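Local structure of AgaA (Rhizobium radiobacter, 6HLX) at residues G10-L15 / A164-G169; I172-F177 / D189-V194; K183-L188 / I480-I485; P229-L234 / A457-V462. The protein binds the opine agropinic acid as the periplasmic solute-binding protein of an ABC transporter and so serves its import into the bacterium. All blocks are in the same frame, centred on the assembly; numbering follows the deposited sequence. Where two conformers were deposited one is given.

Interaction 1: residues G10-L15 / A164-G169. With EDO (1,2-ethanediol), chain Y.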
loop_
_atom_site.group_PDB
_atom_site.type_symbol
_atom_site.label_atom_id
_atom_site.label_comp_id
_atom_site.label_asym_id
_atom_site.label_seq_id
_atom_site.Cartn_x
_atom_site.Cartn_y
_atom_site.Cartn_z
ATOM N N GLY A 10 -2.074 12.593 7.506
ATOM C CA GLY A 10 -0.714 13.070 7.715
ATOM C C GLY A 10 -0.177 13.869 6.553
ATOM O O GLY A 10 -0.747 13.858 5.460
ATOM N N GLU A 11 0.983 14.473 6.773
ATOM C CA GLU A 11 1.678 15.202 5.731
ATOM C C GLU A 11 2.604 14.226 4.995
ATOM O O GLU A 11 3.407 13.549 5.642
ATOM C CB GLU A 11 2.489 16.353 6.353
ATOM C CG GLU A 11 3.357 17.107 5.364
ATOM C CD GLU A 11 3.886 18.442 5.870
ATOM O OE1 GLU A 11 4.159 19.327 5.028
ATOM O OE2 GLU A 11 4.027 18.610 7.103
ATOM N N PRO A 12 2.558 14.166 3.650
ATOM C CA PRO A 12 3.478 13.249 2.944
ATOM C C PRO A 12 4.940 13.610 3.216
ATOM O O PRO A 12 5.326 14.793 3.167
ATOM C CB PRO A 12 3.149 13.494 1.464
ATOM C CG PRO A 12 1.683 13.940 1.483
ATOM C CD PRO A 12 1.626 14.828 2.716
ATOM N N SER A 13 5.759 12.598 3.510
ATOM C CA SER A 13 7.197 12.807 3.733
ATOM C C SER A 13 7.865 13.192 2.401
ATOM O O SER A 13 8.851 13.930 2.388
ATOM C CB SER A 13 7.829 11.534 4.287
ATOM O OG SER A 13 7.612 10.473 3.373
ATOM N N THR A 14 7.280 12.723 1.279
ATOM C CA THR A 14 7.743 13.024 -0.077
ATOM C C THR A 14 6.668 12.730 -1.115
ATOM O O THR A 14 5.800 11.882 -0.896
ATOM C CB THR A 14 9.043 12.257 -0.435
ATOM O OG1 THR A 14 9.509 12.746 -1.707
ATOM C CG2 THR A 14 8.855 10.729 -0.492
ATOM N N LEU A 15 6.741 13.430 -2.257
ATOM C CA LEU A 15 5.873 13.130 -3.383
ATOM C C LEU A 15 6.706 12.427 -4.482
ATOM O O LEU A 15 6.177 12.134 -5.551
ATOM C CB LEU A 15 5.181 14.382 -3.919
ATOM C CG LEU A 15 4.130 15.008 -2.983
ATOM C CD1 LEU A 15 3.514 16.252 -3.637
ATOM C CD2 LEU A 15 3.012 13.995 -2.654
ATOM N N ALA A 164 -0.090 22.776 -7.348
ATOM C CA ALA A 164 -0.150 24.240 -7.290
ATOM C C ALA A 164 0.697 24.822 -6.162
ATOM O O ALA A 164 1.281 25.895 -6.337
ATOM C CB ALA A 164 -1.585 24.726 -7.223
ATOM N N GLY A 165 0.867 24.077 -5.080
ATOM C CA GLY A 165 1.703 24.536 -3.972
ATOM C C GLY A 165 1.651 23.614 -2.781
ATOM O O GLY A 165 0.724 22.808 -2.645
ATOM N N TRP A 166 2.663 23.726 -1.920
ATOM C CA TRP A 166 2.728 22.937 -0.705
ATOM C C TRP A 166 3.137 23.880 0.428
ATOM O O TRP A 166 4.235 24.439 0.400
ATOM C CB TRP A 166 3.762 21.819 -0.876
ATOM C CG TRP A 166 3.910 20.811 0.242
ATOM C CD1 TRP A 166 3.459 20.897 1.532
ATOM C CD2 TRP A 166 4.522 19.521 0.112
ATOM N NE1 TRP A 166 3.800 19.742 2.226
ATOM C CE2 TRP A 166 4.459 18.889 1.375
ATOM C CE3 TRP A 166 5.117 18.833 -0.963
ATOM C CZ2 TRP A 166 4.962 17.590 1.588
ATOM C CZ3 TRP A 166 5.657 17.570 -0.741
ATOM C CH2 TRP A 166 5.588 16.966 0.525
ATOM N N THR A 167 2.237 24.095 1.385
ATOM C CA THR A 167 2.565 24.893 2.570
ATOM C C THR A 167 2.963 23.872 3.633
ATOM O O THR A 167 2.100 23.133 4.121
ATOM C CB THR A 167 1.372 25.764 2.980
ATOM O OG1 THR A 167 1.137 26.692 1.916
ATOM C CG2 THR A 167 1.636 26.535 4.287
ATOM N N ARG A 168 4.255 23.829 3.997
ATOM C CA ARG A 168 4.772 22.854 4.976
ATOM C C ARG A 168 3.965 22.905 6.267
ATOM O O ARG A 168 3.710 23.999 6.787
ATOM C CB ARG A 168 6.289 23.067 5.261
ATOM C CG ARG A 168 7.184 23.086 3.996
ATOM C CD ARG A 168 7.553 21.725 3.440
ATOM N NE ARG A 168 7.786 21.730 1.992
ATOM C CZ ARG A 168 8.042 20.640 1.271
ATOM N NH1 ARG A 168 8.243 20.733 -0.038
ATOM N NH2 ARG A 168 8.101 19.448 1.853
ATOM N N GLY A 169 3.548 21.732 6.739
ATOM C CA GLY A 169 2.759 21.587 7.960
ATOM C C GLY A 169 1.290 21.946 7.815
ATOM O O GLY A 169 0.552 21.893 8.800
HETATM C C1 EDO Y . 6.069 26.864 2.488
HETATM O O1 EDO Y . 6.180 25.534 2.873
HETATM C C2 EDO Y . 5.581 27.556 3.737
HETATM O O2 EDO Y . 6.620 27.522 4.687
#

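Interaction 2: residues I172-F177 / D189-V194. With ZN (zinc ion), chain S; ZN (zinc ion), chain N.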
loop_
_atom_site.group_PDB
_atom_site.type_symbol
_atom_site.label_atom_id
_atom_site.label_comp_id
_atom_site.label_asym_id
_atom_site.label_seq_id
_atom_site.Cartn_x
_atom_site.Cartn_y
_atom_site.Cartn_z
ATOM N N ILE A 172 -1.346 20.729 0.739
ATOM C CA ILE A 172 -0.922 20.695 -0.666
ATOM C C ILE A 172 -2.168 21.076 -1.468
ATOM O O ILE A 172 -3.238 20.498 -1.237
ATOM C CB ILE A 172 -0.393 19.309 -1.107
ATOM C CG1 ILE A 172 0.989 19.019 -0.459
ATOM C CG2 ILE A 172 -0.338 19.199 -2.656
ATOM C CD1 ILE A 172 1.375 17.532 -0.415
ATOM N N THR A 173 -2.050 22.053 -2.372
ATOM C CA THR A 173 -3.160 22.454 -3.239
ATOM C C THR A 173 -2.883 21.982 -4.668
ATOM O O THR A 173 -1.758 22.095 -5.161
ATOM C CB THR A 173 -3.438 23.968 -3.161
ATOM O OG1 THR A 173 -3.589 24.375 -1.797
ATOM C CG2 THR A 173 -4.670 24.384 -3.973
ATOM N N VAL A 174 -3.907 21.428 -5.322
ATOM C CA VAL A 174 -3.818 20.980 -6.710
ATOM C C VAL A 174 -4.964 21.647 -7.471
ATOM O O VAL A 174 -6.014 21.928 -6.869
ATOM C CB VAL A 174 -3.803 19.443 -6.864
ATOM C CG1 VAL A 174 -2.652 18.823 -6.049
ATOM C CG2 VAL A 174 -5.152 18.837 -6.476
ATOM N N LYS A 175 -4.772 21.893 -8.779
ATOM C CA LYS A 175 -5.764 22.595 -9.600
ATOM C C LYS A 175 -6.077 21.771 -10.835
ATOM O O LYS A 175 -5.196 21.095 -11.356
ATOM C CB LYS A 175 -5.209 23.950 -10.081
ATOM C CG LYS A 175 -5.005 24.987 -8.989
ATOM C CD LYS A 175 -4.478 26.303 -9.577
ATOM C CE LYS A 175 -4.165 27.299 -8.486
ATOM N NZ LYS A 175 -5.126 28.429 -8.483
ATOM N N LYS A 176 -7.310 21.873 -11.340
ATOM C CA LYS A 176 -7.727 21.133 -12.522
ATOM C C LYS A 176 -6.762 21.341 -13.691
ATOM O O LYS A 176 -6.412 22.481 -14.017
ATOM C CB LYS A 176 -9.150 21.591 -12.924
ATOM C CG LYS A 176 -9.659 21.020 -14.252
ATOM C CD LYS A 176 -11.146 21.297 -14.412
ATOM C CE LYS A 176 -11.656 20.719 -15.711
ATOM N NZ LYS A 176 -13.141 20.645 -15.735
ATOM N N PHE A 177 -6.354 20.235 -14.323
ATOM C CA PHE A 177 -5.507 20.264 -15.519
ATOM C C PHE A 177 -6.465 20.236 -16.728
ATOM O O PHE A 177 -7.042 19.187 -17.040
ATOM C CB PHE A 177 -4.583 19.038 -15.532
ATOM C CG PHE A 177 -3.723 18.881 -16.771
ATOM C CD1 PHE A 177 -3.066 19.980 -17.332
ATOM C CD2 PHE A 177 -3.499 17.623 -17.326
ATOM C CE1 PHE A 177 -2.231 19.821 -18.448
ATOM C CE2 PHE A 177 -2.667 17.469 -18.442
ATOM C CZ PHE A 177 -2.037 18.567 -18.990
ATOM N N ASP A 189 -12.531 22.074 -9.517
ATOM C CA ASP A 189 -11.551 23.050 -9.980
ATOM C C ASP A 189 -10.254 22.949 -9.177
ATOM O O ASP A 189 -9.177 23.204 -9.718
ATOM C CB ASP A 189 -12.143 24.467 -9.906
ATOM C CG ASP A 189 -13.290 24.641 -10.891
ATOM O OD1 ASP A 189 -13.089 24.357 -12.097
ATOM O OD2 ASP A 189 -14.390 25.018 -10.454
ATOM N N GLU A 190 -10.359 22.611 -7.873
ATOM C CA GLU A 190 -9.201 22.491 -6.969
ATOM C C GLU A 190 -9.488 21.508 -5.870
ATOM O O GLU A 190 -10.637 21.286 -5.477
ATOM C CB GLU A 190 -8.886 23.826 -6.252
ATOM C CG GLU A 190 -8.609 25.002 -7.142
ATOM C CD GLU A 190 -8.171 26.252 -6.417
ATOM O OE1 GLU A 190 -7.872 27.222 -7.133
ATOM O OE2 GLU A 190 -8.140 26.281 -5.167
ATOM N N VAL A 191 -8.418 20.967 -5.307
ATOM C CA VAL A 191 -8.501 20.138 -4.118
ATOM C C VAL A 191 -7.382 20.629 -3.204
ATOM O O VAL A 191 -6.240 20.798 -3.663
ATOM C CB VAL A 191 -8.391 18.608 -4.383
ATOM C CG1 VAL A 191 -8.665 17.822 -3.089
ATOM C CG2 VAL A 191 -9.374 18.168 -5.466
ATOM N N HIS A 192 -7.720 20.905 -1.945
ATOM C CA HIS A 192 -6.732 21.284 -0.929
ATOM C C HIS A 192 -6.633 20.063 -0.003
ATOM O O HIS A 192 -7.609 19.689 0.668
ATOM C CB HIS A 192 -7.167 22.555 -0.167
ATOM C CG HIS A 192 -7.336 23.763 -1.051
ATOM N ND1 HIS A 192 -6.982 25.027 -0.623
ATOM C CD2 HIS A 192 -7.853 23.852 -2.303
ATOM C CE1 HIS A 192 -7.280 25.848 -1.627
ATOM N NE2 HIS A 192 -7.829 25.194 -2.650
ATOM N N TYR A 193 -5.464 19.424 0.005
ATOM C CA TYR A 193 -5.192 18.251 0.862
ATOM C C TYR A 193 -4.599 18.814 2.150
ATOM O O TYR A 193 -3.448 19.240 2.142
ATOM C CB TYR A 193 -4.213 17.279 0.164
ATOM C CG TYR A 193 -4.834 16.590 -1.030
ATOM C CD1 TYR A 193 -5.597 15.431 -0.877
ATOM C CD2 TYR A 193 -4.664 17.095 -2.316
ATOM C CE1 TYR A 193 -6.198 14.809 -1.974
ATOM C CE2 TYR A 193 -5.243 16.471 -3.424
ATOM C CZ TYR A 193 -6.038 15.348 -3.243
ATOM O OH TYR A 193 -6.635 14.769 -4.340
ATOM N N VAL A 194 -5.386 18.859 3.221
ATOM C CA VAL A 194 -5.024 19.477 4.508
ATOM C C VAL A 194 -4.573 18.380 5.475
ATOM O O VAL A 194 -5.237 17.356 5.611
ATOM C CB VAL A 194 -6.216 20.287 5.071
ATOM C CG1 VAL A 194 -5.805 21.061 6.329
ATOM C CG2 VAL A 194 -6.795 21.245 4.012
HETATM ZN ZN ZN S . -7.656 28.757 -5.739
HETATM ZN ZN ZN N . -6.247 25.647 1.146
HETATM O O HOH W 1 -5.812 28.822 -5.777
#

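Interaction 3: residues K183-L188 / I480-I485. With SO4 (sulfate ion), chain T; ACT (acetate ion), chain K.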
loop_
_atom_site.group_PDB
_atom_site.type_symbol
_atom_site.label_atom_id
_atom_site.label_comp_id
_atom_site.label_asym_id
_atom_site.label_seq_id
_atom_site.Cartn_x
_atom_site.Cartn_y
_atom_site.Cartn_z
ATOM N N LYS A 183 -12.572 13.318 -21.128
ATOM C CA LYS A 183 -13.612 14.337 -21.312
ATOM C C LYS A 183 -14.412 14.540 -20.009
ATOM O O LYS A 183 -14.787 13.567 -19.359
ATOM C CB LYS A 183 -14.549 13.905 -22.463
ATOM C CG LYS A 183 -15.464 15.024 -22.945
ATOM C CD LYS A 183 -16.544 14.506 -23.893
ATOM C CE LYS A 183 -17.183 15.599 -24.729
ATOM N NZ LYS A 183 -17.922 16.599 -23.910
ATOM N N GLY A 184 -14.600 15.796 -19.625
ATOM C CA GLY A 184 -15.356 16.175 -18.433
ATOM C C GLY A 184 -14.688 15.845 -17.117
ATOM O O GLY A 184 -15.338 15.865 -16.062
ATOM N N LYS A 185 -13.398 15.477 -17.160
ATOM C CA LYS A 185 -12.706 15.165 -15.924
ATOM C C LYS A 185 -11.449 16.021 -15.759
ATOM O O LYS A 185 -10.775 16.321 -16.745
ATOM C CB LYS A 185 -12.339 13.675 -15.858
ATOM C CG LYS A 185 -13.556 12.754 -15.848
ATOM C CD LYS A 185 -13.117 11.309 -15.624
ATOM C CE LYS A 185 -14.277 10.342 -15.735
ATOM N NZ LYS A 185 -13.900 9.011 -15.194
ATOM N N PRO A 186 -11.088 16.364 -14.510
ATOM C CA PRO A 186 -11.878 16.155 -13.278
ATOM C C PRO A 186 -13.056 17.138 -13.229
ATOM O O PRO A 186 -13.122 18.067 -14.041
ATOM C CB PRO A 186 -10.864 16.436 -12.173
ATOM C CG PRO A 186 -9.963 17.514 -12.774
ATOM C CD PRO A 186 -9.886 17.188 -14.260
ATOM N N ASP A 187 -13.992 16.942 -12.294
ATOM C CA ASP A 187 -15.114 17.869 -12.172
ATOM C C ASP A 187 -14.736 19.071 -11.286
ATOM O O ASP A 187 -15.173 20.203 -11.539
ATOM C CB ASP A 187 -16.358 17.166 -11.611
ATOM C CG ASP A 187 -17.593 18.028 -11.826
ATOM O OD1 ASP A 187 -18.045 18.139 -12.986
ATOM O OD2 ASP A 187 -18.066 18.639 -10.847
ATOM N N LEU A 188 -13.926 18.812 -10.236
ATOM C CA LEU A 188 -13.502 19.857 -9.306
ATOM C C LEU A 188 -12.477 20.798 -9.916
ATOM O O LEU A 188 -11.619 20.372 -10.685
ATOM C CB LEU A 188 -12.899 19.209 -8.037
ATOM C CG LEU A 188 -13.865 18.337 -7.211
ATOM C CD1 LEU A 188 -13.085 17.408 -6.247
ATOM C CD2 LEU A 188 -14.832 19.215 -6.408
ATOM N N ILE A 480 -10.734 10.814 -7.016
ATOM C CA ILE A 480 -10.952 12.275 -6.914
ATOM C C ILE A 480 -11.308 12.884 -8.288
ATOM O O ILE A 480 -11.939 13.933 -8.346
ATOM C CB ILE A 480 -9.735 12.989 -6.247
ATOM C CG1 ILE A 480 -10.113 14.417 -5.679
ATOM C CG2 ILE A 480 -8.506 13.051 -7.172
ATOM C CD1 ILE A 480 -10.964 14.367 -4.358
ATOM N N GLU A 481 -10.908 12.229 -9.391
ATOM C CA GLU A 481 -11.231 12.769 -10.719
ATOM C C GLU A 481 -12.731 12.694 -11.040
ATOM O O GLU A 481 -13.177 13.316 -12.001
ATOM C CB GLU A 481 -10.414 12.077 -11.815
ATOM C CG GLU A 481 -10.782 10.620 -12.069
ATOM C CD GLU A 481 -10.060 10.004 -13.255
ATOM O OE1 GLU A 481 -9.310 10.736 -13.932
ATOM O OE2 GLU A 481 -10.253 8.798 -13.518
ATOM N N ASN A 482 -13.483 11.871 -10.288
ATOM C CA ASN A 482 -14.933 11.696 -10.482
ATOM C C ASN A 482 -15.739 12.419 -9.414
ATOM O O ASN A 482 -16.970 12.380 -9.437
ATOM C CB ASN A 482 -15.266 10.214 -10.348
ATOM C CG ASN A 482 -14.547 9.334 -11.336
ATOM O OD1 ASN A 482 -14.347 9.702 -12.501
ATOM N ND2 ASN A 482 -14.170 8.148 -10.887
ATOM N N THR A 483 -15.052 12.950 -8.410
ATOM C CA THR A 483 -15.705 13.568 -7.256
ATOM C C THR A 483 -16.340 14.906 -7.621
ATOM O O THR A 483 -15.760 15.677 -8.383
ATOM C CB THR A 483 -14.710 13.645 -6.099
ATOM O OG1 THR A 483 -14.176 12.316 -5.885
ATOM C CG2 THR A 483 -15.354 14.174 -4.804
ATOM N N LYS A 484 -17.525 15.166 -7.070
ATOM C CA LYS A 484 -18.260 16.426 -7.268
ATOM C C LYS A 484 -18.718 16.922 -5.906
ATOM O O LYS A 484 -18.882 16.126 -4.980
ATOM C CB LYS A 484 -19.497 16.205 -8.161
ATOM C CG LYS A 484 -19.191 15.591 -9.524
ATOM C CD LYS A 484 -20.427 15.537 -10.407
ATOM C CE LYS A 484 -20.091 14.950 -11.757
ATOM N NZ LYS A 484 -21.177 15.173 -12.759
ATOM N N ILE A 485 -18.943 18.236 -5.785
ATOM C CA ILE A 485 -19.397 18.790 -4.526
ATOM C C ILE A 485 -20.411 19.876 -4.849
ATOM O O ILE A 485 -20.210 20.673 -5.774
ATOM C CB ILE A 485 -18.204 19.280 -3.648
ATOM C CG1 ILE A 485 -18.657 19.551 -2.205
ATOM C CG2 ILE A 485 -17.430 20.476 -4.267
ATOM C CD1 ILE A 485 -17.525 19.649 -1.235
HETATM S S SO4 T . -13.319 18.714 -21.857
HETATM O O1 SO4 T . -13.228 20.176 -21.885
HETATM O O2 SO4 T . -14.415 18.272 -22.723
HETATM O O3 SO4 T . -12.060 18.153 -22.339
HETATM O O4 SO4 T . -13.569 18.270 -20.485
HETATM C C ACT K . -13.000 6.404 -17.094
HETATM O O ACT K . -14.025 6.184 -16.410
HETATM O OXT ACT K . -11.822 6.356 -16.659
HETATM C CH3 ACT K . -13.204 6.766 -18.584
HETATM O O HOH W 2 -18.307 19.642 -8.311
HETATM O O HOH W 3 -13.414 15.930 -9.624
#

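Interaction 4: residues P229-L234 / A457-V462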
loop_
_atom_site.group_PDB
_atom_site.type_symbol
_atom_site.label_atom_id
_atom_site.label_comp_id
_atom_site.label_asym_id
_atom_site.label_seq_id
_atom_site.Cartn_x
_atom_site.Cartn_y
_atom_site.Cartn_z
ATOM N N PRO A 229 -27.038 13.146 10.119
ATOM C CA PRO A 229 -27.386 13.113 8.684
ATOM C C PRO A 229 -26.496 13.922 7.737
ATOM O O PRO A 229 -26.674 13.822 6.517
ATOM C CB PRO A 229 -28.827 13.641 8.678
ATOM C CG PRO A 229 -28.855 14.614 9.816
ATOM C CD PRO A 229 -27.979 13.999 10.878
ATOM N N GLU A 230 -25.550 14.711 8.276
ATOM C CA GLU A 230 -24.718 15.578 7.448
ATOM C C GLU A 230 -23.404 14.953 7.021
ATOM O O GLU A 230 -22.635 15.597 6.310
ATOM C CB GLU A 230 -24.492 16.940 8.130
ATOM C CG GLU A 230 -25.768 17.756 8.296
ATOM C CD GLU A 230 -26.522 18.144 7.036
ATOM O OE1 GLU A 230 -25.869 18.500 6.028
ATOM O OE2 GLU A 230 -27.774 18.108 7.062
ATOM N N THR A 231 -23.136 13.725 7.467
ATOM C CA THR A 231 -21.933 12.991 7.072
ATOM C C THR A 231 -22.353 11.614 6.573
ATOM O O THR A 231 -23.437 11.135 6.916
ATOM C CB THR A 231 -20.935 12.867 8.249
ATOM O OG1 THR A 231 -21.606 12.254 9.360
ATOM C CG2 THR A 231 -20.345 14.231 8.676
ATOM N N GLN A 232 -21.476 10.975 5.805
ATOM C CA GLN A 232 -21.682 9.633 5.257
ATOM C C GLN A 232 -20.371 8.882 5.422
ATOM O O GLN A 232 -19.308 9.433 5.143
ATOM C CB GLN A 232 -22.043 9.741 3.762
ATOM C CG GLN A 232 -22.104 8.395 3.003
ATOM C CD GLN A 232 -22.377 8.502 1.505
ATOM O OE1 GLN A 232 -22.258 9.565 0.880
ATOM N NE2 GLN A 232 -22.751 7.383 0.887
ATOM N N LEU A 233 -20.450 7.623 5.845
ATOM C CA LEU A 233 -19.276 6.776 5.975
ATOM C C LEU A 233 -19.176 5.898 4.706
ATOM O O LEU A 233 -20.191 5.337 4.273
ATOM C CB LEU A 233 -19.458 5.902 7.224
ATOM C CG LEU A 233 -18.240 5.134 7.669
ATOM C CD1 LEU A 233 -17.205 6.067 8.322
ATOM C CD2 LEU A 233 -18.637 4.045 8.640
ATOM N N LEU A 234 -17.970 5.787 4.109
ATOM C CA LEU A 234 -17.713 4.953 2.922
ATOM C C LEU A 234 -16.858 3.797 3.420
ATOM O O LEU A 234 -15.703 4.002 3.804
ATOM C CB LEU A 234 -16.980 5.738 1.829
ATOM C CG LEU A 234 -17.662 7.051 1.351
ATOM C CD1 LEU A 234 -16.811 7.729 0.302
ATOM C CD2 LEU A 234 -19.063 6.794 0.805
ATOM N N ALA A 457 -14.868 9.285 5.197
ATOM C CA ALA A 457 -16.120 9.943 5.527
ATOM C C ALA A 457 -16.227 11.184 4.683
ATOM O O ALA A 457 -15.211 11.820 4.383
ATOM C CB ALA A 457 -16.185 10.291 6.996
ATOM N N VAL A 458 -17.447 11.471 4.206
ATOM C CA VAL A 458 -17.681 12.640 3.358
ATOM C C VAL A 458 -18.810 13.468 3.933
ATOM O O VAL A 458 -19.684 12.950 4.659
ATOM C CB VAL A 458 -17.947 12.266 1.862
ATOM C CG1 VAL A 458 -16.852 11.344 1.304
ATOM C CG2 VAL A 458 -19.330 11.635 1.665
ATOM N N LYS A 459 -18.830 14.755 3.574
ATOM C CA LYS A 459 -19.919 15.622 3.978
ATOM C C LYS A 459 -21.085 15.394 3.014
ATOM O O LYS A 459 -20.865 15.104 1.837
ATOM C CB LYS A 459 -19.473 17.100 3.911
ATOM C CG LYS A 459 -19.011 17.667 5.255
ATOM C CD LYS A 459 -20.199 17.918 6.209
ATOM C CE LYS A 459 -19.912 18.900 7.311
ATOM N NZ LYS A 459 -20.688 18.582 8.543
ATOM N N LYS A 460 -22.320 15.549 3.493
ATOM C CA LYS A 460 -23.484 15.473 2.598
ATOM C C LYS A 460 -23.258 16.587 1.551
ATOM O O LYS A 460 -22.917 17.717 1.911
ATOM C CB LYS A 460 -24.777 15.741 3.381
ATOM C CG LYS A 460 -26.050 15.615 2.535
ATOM C CD LYS A 460 -27.298 15.809 3.388
ATOM C CE LYS A 460 -28.565 15.645 2.577
ATOM N NZ LYS A 460 -29.777 15.658 3.439
ATOM N N GLY A 461 -23.380 16.236 0.280
ATOM C CA GLY A 461 -23.122 17.164 -0.819
ATOM C C GLY A 461 -21.973 16.679 -1.683
ATOM O O GLY A 461 -21.836 17.095 -2.834
ATOM N N VAL A 462 -21.122 15.791 -1.127
ATOM C CA VAL A 462 -19.996 15.194 -1.856
ATOM C C VAL A 462 -20.511 13.920 -2.506
ATOM O O VAL A 462 -21.158 13.105 -1.836
ATOM C CB VAL A 462 -18.801 14.855 -0.908
ATOM C CG1 VAL A 462 -17.716 14.058 -1.634
ATOM C CG2 VAL A 462 -18.220 16.107 -0.253
HETATM O O HOH W 4 -21.188 10.362 -1.468
#

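Interaction 1: residues G10-L15 / A164-G169
The backbones meet most closely at Glu11 and Gly169, whose CA atoms lie 6.8 Å apart. Segment 10-15 is an irregular loop, while 164-169 is the end of strand 161-167 and the turn after it. Ala164 and Gly165 both face Thr173, which makes a classic beta bulge just before the contact. The carboxylate of Glu11 ties the two segments together. Glu11 OE1 takes two N-H groups: Trp166 NE1 at 2.9 Å, on the anti lone pair, and Gly169 N at 3.0 Å, almost straight (174°), on the syn side but tilted out of the carboxylate plane. Gly169 N also makes a weak bond to Glu11 OE2. CG of Glu11 is anti to the backbone N (chi1 175°) and the chain runs out extended, which carries the acid to the indole edge. Further round this edge lies Pro12 O, 3.2 Å from Trp166 CZ2. Leu15 comes in obliquely, with CG 3.7 Å from Trp166 CZ3. The guanidinium of Arg168 covers one indole face, its NH2 offset toward the rim. The arrangement belongs to the periplasmic binding protein fold: it fastens the loop after strand 3-8 onto an outermost strand of the same mixed sheet.

Interaction 2: residues I172-F177 / D189-V194
Strands 171-176 and 190-195 form an antiparallel pair in the mixed sheet of this periplasmic binding protein, where Thr173 and Val174 meet His192 and Val191. The axes of the two short strand pieces approach to 4.7 Å, their directions 166° apart. Ile172 with Tyr193 and Val174 with Val191 are the hydrogen-bonded pairs. The tightly packed face carries Ile172, Val174, Val191 and Tyr193. There Val174 CG2 touches Val191 CB at 3.9 Å and reaches Tyr193 CE2 at the ring edge. Val28 and Ile32 of helix 23-32 pack against it. The other face, with Thr173, Lys175, Glu190 and His192, is more polar and partly open to solvent. Thr173 CG2 sits over one face of the His192 imidazole in a CH-pi contact, 3.6 Å from the ring centroid. Lys175 NZ meets Glu190 OE1 in a salt bridge of 3.3 Å, from above the carboxylate plane. The same carboxylate binds one zinc unevenly, closely through Glu190 OE1 and loosely through OE2, and a water on that zinc accepts from Lys175 NZ. His192 ND1 binds a second zinc, shared with Glu171, at 2.0 Å, and NE2 of His192 donates to Glu190 OE2 at 2.8 Å, in the plane of the His192 ring.

Interaction 3: residues K183-L188 / I480-I485
Lys185 crosses Asn482 at a slant, and Lys185 NZ donates a hydrogen bond to Asn482 OD1, 2.8 Å, in the carbonyl plane. The extended lysine chain carries NZ out to this oxygen, and CD passes the Glu481 carboxylate on the way. Lys185 NZ stays 4.0 Å from Glu481 OE2, beyond a salt bridge; that acid is held by Tyr180, Arg34 and Lys182. Pro186 follows a cis peptide bond, and Pro186 CA lies 3.4 Å from Glu481 O in a CA-H...O contact. Asp187 meets Lys484 at about a right angle. Asp187 OD2 rests 3.5 Å from Lys484 CG and accepts from a water that in turn accepts from Ile485 N. Leu188 is the apolar centre. Leu188 CD2 meets Ile485 CG2 at 3.6 Å, and Leu188 CD1 turns to Ile480 CD1 at 4.2 Å. A second water accepts from Leu188 N and donates to Ile480 O and Thr483 O. Phe161 and Leu4 pack onto Leu188 from the mixed sheet. Segment 183-188 is irregular, whereas 480-485 passes from a 3-10 turn into strand 484-485, which pairs with 462-463. The C-terminal stretch is laid against the loop between strands 171-176 and 190-195, with Ile485 beside Asp212 of a zinc site.

Interaction 4: residues P229-L234 / A457-V462
Val458 sets CG1 anti to its own carbonyl carbon (chi1 -52°), and this spreads its two methyls toward different partners. Val458 CG1 touches Leu234 CD1 at 3.8 Å, the two side chains crossing at about a right angle. Val458 CG2 lies along Gln232, 3.7 Å from OE1 of that residue. Gln232 holds CG anti to the backbone N (chi1 172°) and is extended beyond it. It thus runs beside Val458, pointing the same way, and its OE1 accepts from a water that also donates to Val462 O. The backbones form an antiparallel pair whose short axes are 4.7 Å apart. Gln232 and Val458 are the hydrogen-bonded pair: Gln232 N gives to Val458 O at 2.9 Å, and Val458 N gives back to Gln232 O in the carbonyl plane. Thr231 with Lys459 and Leu233 with Ala457 are non-hydrogen-bonded pairs. Beyond the strands, Lys460 N bonds Glu230 O at 2.8 Å, coming from above the carbonyl plane. A type II turn from Lys459 to Val462, closed by Val462 N to Lys459 O, then leads the chain away, with Gly461 at a positive phi. Lys459 CD passes 3.4 Å from Glu230 O. Lys460 CB and CD each lie 4.0 Å from Glu230 OE1, but the charged ends do not meet.

Strand 231-234 is an outermost strand of the mixed sheet. Strand 456-459 separates it from strand 213-214. Helix 222-227 covers Leu233 and Ala457, and helix 199-207 packs on Thr231, Ala457 and Lys459 through Leu206.

Overall arrangement
Interactions 1, 2 and 4 all reach the same mixed sheet. Interactions 1 and 2 are neighbours there, since strands 161-167 and 171-176 are paired and Trp166 packs on Ile172. Interaction 4 lies at the other end of the sheet and is a surface contact, whereas the first three are partly buried. Interaction 3 joins a loop to a stretch that holds a 3-10 turn and a short strand. It touches interaction 2 through Ile480 against Val191 and Tyr193, and interaction 4 through Ile485 against Val462. Interactions 2 and 4 rest on strand backbone bonds, and interaction 2 adds zinc. Interaction 1 combines a carboxylate clamp with packing round one tryptophan, and interaction 3 uses waters, a lysine and a leucine.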